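Local coordinates for SWI/SNF-related matrix-associated actin-dependent regulator of chromatin subfamily A-like protein 1 (Mus musculus, PDB 4O66) that probably recognises particular nucleic acid structures through its HARP domain, directing an ATP-driven SNF2-type motor to DNA repair and replication substrates, at residues A[30-33]-A[34-38]; A[42-46]-A[47-51]. All blocks are in the same frame, centred on the assembly; numbering follows the deposited sequence.

Contact 1 (A[30-33]-A[34-38]); sequences QELI and AVFKS
L32 and F36 lie one turn apart on the α-helix 30-38, and their side chains carry the apolar part of this local i to i+4 contact. The branch point of L32 sits over one face of the phenyl ring, above its far end, with L32 CG 3.5 Å from F36 CZ. L32 CD1, at the same height, overhangs the CE1 side, 3.7 Å from F36 CE1. The leucine reaches the ring because its CG stands anti to the backbone N (chi1 -168°). Both residues are buried: L32 also rests on V65 and V71, while F36 packs on L61 and meets the ring of Y28 edge-to-face, so this side of the helix turns into the domain interior towards helix 58-65. On the exposed side, I33 and K37 run side by side in the same direction, and the aliphatic part of the extended lysine passes I33, with K37 CE 3.9 Å from I33 CG2.

The backbone bonds are the regular i+4 to i set: A34, V35, F36 and K37 donate their amides to the carbonyls of Q30, E31, L32 and I33. The bond from F36 N to L32 O is 2.9 Å long and nearly straight, at 165°. L32 O has a further neighbour in the same residue, since it sits 3.3 Å above one face of the F36 ring, offset toward the rim. At the N-terminal end N29 acts as the N-cap, its OD1 accepting from L32 N.

At the C-terminal end a serine hydroxyl adds a side-chain bond. V35 O accepts from two groups of S38: the amide S38 N at 3.0 Å, and S38 OG at 2.6 Å, the hydroxyl lying in the carbonyl plane on a lone pair of V35 O.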
loop_
_atom_site.group_PDB
_atom_site.type_symbol
_atom_site.label_atom_id
_atom_site.label_comp_id
_atom_site.label_asym_id
_atom_site.label_seq_id
_atom_site.Cartn_x
_atom_site.Cartn_y
_atom_site.Cartn_z
ATOM N N GLN A 30 -4.975 1.090 -8.839
ATOM C CA GLN A 30 -4.535 0.014 -9.709
ATOM C C GLN A 30 -3.028 0.056 -9.957
ATOM O O GLN A 30 -2.349 -0.962 -9.874
ATOM C CB GLN A 30 -5.310 0.070 -11.053
ATOM C CG GLN A 30 -6.790 0.524 -10.959
ATOM C CD GLN A 30 -7.809 -0.624 -10.939
ATOM O OE1 GLN A 30 -7.610 -1.631 -10.253
ATOM N NE2 GLN A 30 -8.912 -0.465 -11.689
ATOM N N GLU A 31 -2.501 1.240 -10.238
ATOM C CA GLU A 31 -1.078 1.410 -10.519
ATOM C C GLU A 31 -0.187 0.952 -9.403
ATOM O O GLU A 31 0.819 0.290 -9.628
ATOM C CB GLU A 31 -0.765 2.863 -10.777
ATOM C CG GLU A 31 -0.958 3.330 -12.171
ATOM C CD GLU A 31 -1.037 4.832 -12.215
ATOM O OE1 GLU A 31 -2.102 5.343 -11.813
ATOM O OE2 GLU A 31 -0.049 5.503 -12.605
ATOM N N LEU A 32 -0.558 1.351 -8.196
ATOM C CA LEU A 32 0.225 1.088 -7.004
ATOM C C LEU A 32 0.253 -0.381 -6.692
ATOM O O LEU A 32 1.293 -0.935 -6.420
ATOM C CB LEU A 32 -0.338 1.892 -5.821
ATOM C CG LEU A 32 0.521 1.964 -4.563
ATOM C CD1 LEU A 32 1.944 2.360 -4.886
ATOM C CD2 LEU A 32 -0.092 2.940 -3.597
ATOM N N ILE A 33 -0.903 -1.022 -6.749
ATOM C CA ILE A 33 -0.966 -2.454 -6.515
ATOM C C ILE A 33 -0.111 -3.219 -7.535
ATOM O O ILE A 33 0.509 -4.220 -7.198
ATOM C CB ILE A 33 -2.426 -2.946 -6.540
ATOM C CG1 ILE A 33 -3.179 -2.276 -5.393
ATOM C CG2 ILE A 33 -2.470 -4.454 -6.412
ATOM C CD1 ILE A 33 -4.623 -2.614 -5.293
ATOM N N ALA A 34 -0.083 -2.745 -8.779
ATOM C CA ALA A 34 0.758 -3.348 -9.792
ATOM C C ALA A 34 2.231 -3.284 -9.372
ATOM O O ALA A 34 2.938 -4.277 -9.487
ATOM C CB ALA A 34 0.555 -2.654 -11.124
ATOM N N VAL A 35 2.678 -2.123 -8.878
ATOM C CA VAL A 35 4.026 -1.996 -8.338
ATOM C C VAL A 35 4.204 -2.981 -7.202
ATOM O O VAL A 35 5.181 -3.719 -7.175
ATOM C CB VAL A 35 4.327 -0.536 -7.841
ATOM C CG1 VAL A 35 5.674 -0.435 -7.132
ATOM C CG2 VAL A 35 4.267 0.445 -8.989
ATOM N N PHE A 36 3.256 -3.008 -6.269
ATOM C CA PHE A 36 3.353 -3.903 -5.113
ATOM C C PHE A 36 3.566 -5.344 -5.519
ATOM O O PHE A 36 4.338 -6.042 -4.907
ATOM C CB PHE A 36 2.092 -3.846 -4.262
ATOM C CG PHE A 36 1.891 -2.578 -3.514
ATOM C CD1 PHE A 36 2.886 -1.630 -3.393
ATOM C CD2 PHE A 36 0.679 -2.349 -2.893
ATOM C CE1 PHE A 36 2.660 -0.472 -2.644
ATOM C CE2 PHE A 36 0.447 -1.200 -2.162
ATOM C CZ PHE A 36 1.436 -0.265 -2.019
ATOM N N LYS A 37 2.845 -5.813 -6.528
ATOM C CA LYS A 37 2.906 -7.218 -6.911
ATOM C C LYS A 37 4.158 -7.552 -7.710
ATOM O O LYS A 37 4.477 -8.716 -7.943
ATOM C CB LYS A 37 1.651 -7.600 -7.693
ATOM C CG LYS A 37 0.420 -7.623 -6.827
ATOM C CD LYS A 37 -0.755 -8.266 -7.499
ATOM C CE LYS A 37 -1.935 -8.319 -6.544
ATOM N NZ LYS A 37 -3.074 -9.097 -7.111
ATOM N N SER A 38 4.893 -6.520 -8.107
ATOM C CA SER A 38 6.169 -6.687 -8.791
ATOM C C SER A 38 7.338 -6.871 -7.837
ATOM O O SER A 38 8.417 -7.292 -8.220
ATOM C CB SER A 38 6.424 -5.483 -9.694
ATOM O OG SER A 38 6.939 -4.398 -8.972
#

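Contact 2 (A[42-46]-A[47-51]). With SO4 (sulfate ion), chain E.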
loop_
_atom_site.group_PDB
_atom_site.type_symbol
_atom_site.label_atom_id
_atom_site.label_comp_id
_atom_site.label_asym_id
_atom_site.label_seq_id
_atom_site.Cartn_x
_atom_site.Cartn_y
_atom_site.Cartn_z
ATOM N N ARG A 42 6.992 -8.585 -1.050
ATOM C CA ARG A 42 5.631 -8.115 -0.787
ATOM C C ARG A 42 4.834 -9.042 0.131
ATOM O O ARG A 42 4.961 -10.265 0.094
ATOM C CB ARG A 42 4.880 -7.920 -2.103
ATOM C CG ARG A 42 4.439 -9.210 -2.727
ATOM C CD ARG A 42 3.915 -9.005 -4.127
ATOM N NE ARG A 42 3.543 -10.271 -4.776
ATOM C CZ ARG A 42 4.389 -11.035 -5.466
ATOM N NH1 ARG A 42 5.661 -10.672 -5.595
ATOM N NH2 ARG A 42 3.958 -12.160 -6.029
ATOM N N HIS A 43 4.013 -8.424 0.969
ATOM C CA HIS A 43 3.089 -9.138 1.837
ATOM C C HIS A 43 1.825 -8.319 1.962
ATOM O O HIS A 43 1.881 -7.152 2.247
ATOM C CB HIS A 43 3.719 -9.414 3.219
ATOM C CG HIS A 43 2.755 -9.987 4.206
ATOM N ND1 HIS A 43 2.127 -9.216 5.163
ATOM C CD2 HIS A 43 2.258 -11.242 4.347
ATOM C CE1 HIS A 43 1.297 -9.974 5.860
ATOM N NE2 HIS A 43 1.350 -11.203 5.380
ATOM N N TYR A 44 0.680 -8.941 1.693
ATOM C CA TYR A 44 -0.594 -8.281 1.954
ATOM C C TYR A 44 -1.279 -8.829 3.198
ATOM O O TYR A 44 -1.469 -10.039 3.342
ATOM C CB TYR A 44 -1.507 -8.408 0.751
ATOM C CG TYR A 44 -2.846 -7.764 0.896
ATOM C CD1 TYR A 44 -2.957 -6.387 1.033
ATOM C CD2 TYR A 44 -4.009 -8.529 0.896
ATOM C CE1 TYR A 44 -4.159 -5.795 1.129
ATOM C CE2 TYR A 44 -5.237 -7.921 1.000
ATOM C CZ TYR A 44 -5.297 -6.565 1.129
ATOM O OH TYR A 44 -6.512 -5.927 1.245
ATOM N N ASP A 45 -1.620 -7.930 4.116
ATOM C CA ASP A 45 -2.409 -8.283 5.285
ATOM C C ASP A 45 -3.865 -8.074 4.945
ATOM O O ASP A 45 -4.289 -6.928 4.860
ATOM C CB ASP A 45 -2.026 -7.423 6.488
ATOM C CG ASP A 45 -2.598 -7.939 7.796
ATOM O OD1 ASP A 45 -3.756 -8.381 7.860
ATOM O OD2 ASP A 45 -1.872 -7.936 8.792
ATOM N N SER A 46 -4.616 -9.164 4.745
ATOM C CA SER A 46 -6.013 -9.041 4.321
ATOM C C SER A 46 -6.951 -8.605 5.447
ATOM O O SER A 46 -8.051 -8.146 5.178
ATOM C CB SER A 46 -6.514 -10.360 3.734
ATOM O OG SER A 46 -6.581 -11.350 4.743
ATOM N N PHE A 47 -6.513 -8.753 6.698
ATOM C CA PHE A 47 -7.245 -8.202 7.837
ATOM C C PHE A 47 -7.103 -6.673 7.898
ATOM O O PHE A 47 -8.086 -5.989 7.915
ATOM C CB PHE A 47 -6.788 -8.827 9.159
ATOM C CG PHE A 47 -7.552 -8.325 10.356
ATOM C CD1 PHE A 47 -8.918 -8.551 10.473
ATOM C CD2 PHE A 47 -6.920 -7.593 11.331
ATOM C CE1 PHE A 47 -9.656 -8.047 11.552
ATOM C CE2 PHE A 47 -7.627 -7.086 12.396
ATOM C CZ PHE A 47 -9.018 -7.325 12.513
ATOM N N THR A 48 -5.882 -6.139 7.886
ATOM C CA THR A 48 -5.709 -4.696 7.966
ATOM C C THR A 48 -5.796 -3.969 6.642
ATOM O O THR A 48 -5.843 -2.748 6.626
ATOM C CB THR A 48 -4.390 -4.333 8.618
ATOM O OG1 THR A 48 -3.299 -4.737 7.780
ATOM C CG2 THR A 48 -4.281 -5.048 9.952
ATOM N N LYS A 49 -5.855 -4.722 5.555
ATOM C CA LYS A 49 -5.890 -4.158 4.201
ATOM C C LYS A 49 -4.623 -3.328 3.867
ATOM O O LYS A 49 -4.683 -2.319 3.147
ATOM C CB LYS A 49 -7.125 -3.302 4.002
ATOM C CG LYS A 49 -8.453 -3.969 4.380
ATOM C CD LYS A 49 -8.657 -5.294 3.755
ATOM C CE LYS A 49 -10.079 -5.785 4.128
ATOM N NZ LYS A 49 -10.134 -7.252 4.125
ATOM N N THR A 50 -3.489 -3.770 4.409
ATOM C CA THR A 50 -2.216 -3.039 4.265
ATOM C C THR A 50 -1.124 -3.915 3.671
ATOM O O THR A 50 -1.015 -5.066 4.047
ATOM C CB THR A 50 -1.718 -2.506 5.623
ATOM O OG1 THR A 50 -2.646 -1.548 6.134
ATOM C CG2 THR A 50 -0.371 -1.791 5.487
ATOM N N TRP A 51 -0.295 -3.330 2.801
ATOM C CA TRP A 51 0.857 -4.006 2.187
ATOM C C TRP A 51 2.140 -3.681 2.925
ATOM O O TRP A 51 2.371 -2.539 3.295
ATOM C CB TRP A 51 1.011 -3.583 0.736
ATOM C CG TRP A 51 -0.024 -4.174 -0.223
ATOM C CD1 TRP A 51 -1.236 -3.667 -0.530
ATOM C CD2 TRP A 51 0.129 -5.342 -1.021
ATOM N NE1 TRP A 51 -1.867 -4.446 -1.456
ATOM C CE2 TRP A 51 -1.052 -5.494 -1.770
ATOM C CE3 TRP A 51 1.139 -6.290 -1.157
ATOM C CZ2 TRP A 51 -1.242 -6.530 -2.653
ATOM C CZ3 TRP A 51 0.950 -7.322 -2.027
ATOM C CH2 TRP A 51 -0.235 -7.440 -2.772
HETATM S S SO4 E . -1.653 -1.042 9.784
HETATM O O1 SO4 E . -1.831 -1.365 11.202
HETATM O O2 SO4 E . -1.149 -2.232 9.092
HETATM O O3 SO4 E . -2.946 -0.621 9.242
HETATM O O4 SO4 E . -0.701 0.057 9.609
HETATM O O HOH W 1 -0.770 -4.706 8.241
#
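W51 offers one face of its indole to Y44, its cross-strand partner in the non-hydrogen-bonded pair of a β-hairpin, while F36 meets the opposite face and R42 lies at the edge. Y28 also meets the indole, its OH accepting from W51 N. Y44 CB stands 3.6 Å from the centroid of the six-membered ring, almost on its normal, a well-centred CH-π contact. The phenol, with CG anti to the backbone N (chi1 -180°), then runs out over the five-membered ring, placing Y44 CD1 3.3 Å from W51 NE1. The two rings meet obliquely, their planes 41° apart. R42 CB approaches W51 CZ3 at 4.0 Å, near the ring plane; the guanidinium of R42 reaches L39 O through NH1.

At the turn, K49 and T50 both face D45 in a G1 β-bulge, with K49 in a left-handed backbone conformation. D45 N donates to T50 O at 2.9 Å, and T50 N returns a longer bond of 3.3 Å to D45 O, which also receives a weak bond from K49 N.

T48 OG1 and a water are hydrogen-bonded at 2.6 Å, and the same water lies within hydrogen-bonding distance of SO4 O2. K25 NZ binds both T50 OG1 and the sulfate, an ion probably from the crystallisation liquor. The D45 carboxylate braces the loop from within: OD1 takes two turn amides, F47 N weakly and T48 N at 3.1 Å, the latter from 63° out of the carboxylate plane.

In the fold
Contact 1 is partly buried and lies wholly within helix 30-38, whereas contact 2 belongs to the surface hairpin of strands 43-45 and 50-52 that follows it in the chain. The helix relies on regular backbone bonds and an apolar side turned to helix 58-65; the hairpin combines aromatic packing on one face with a carboxylate, hydroxyls, water and a sulfate on the other. The joint between the two contacts is the approach of F36 CD2 to W51 CG, at 3.3 Å. Nearby, K37 CG lies 4.1 Å from W51 CH2, so the helix rests on the aromatic side of the hairpin.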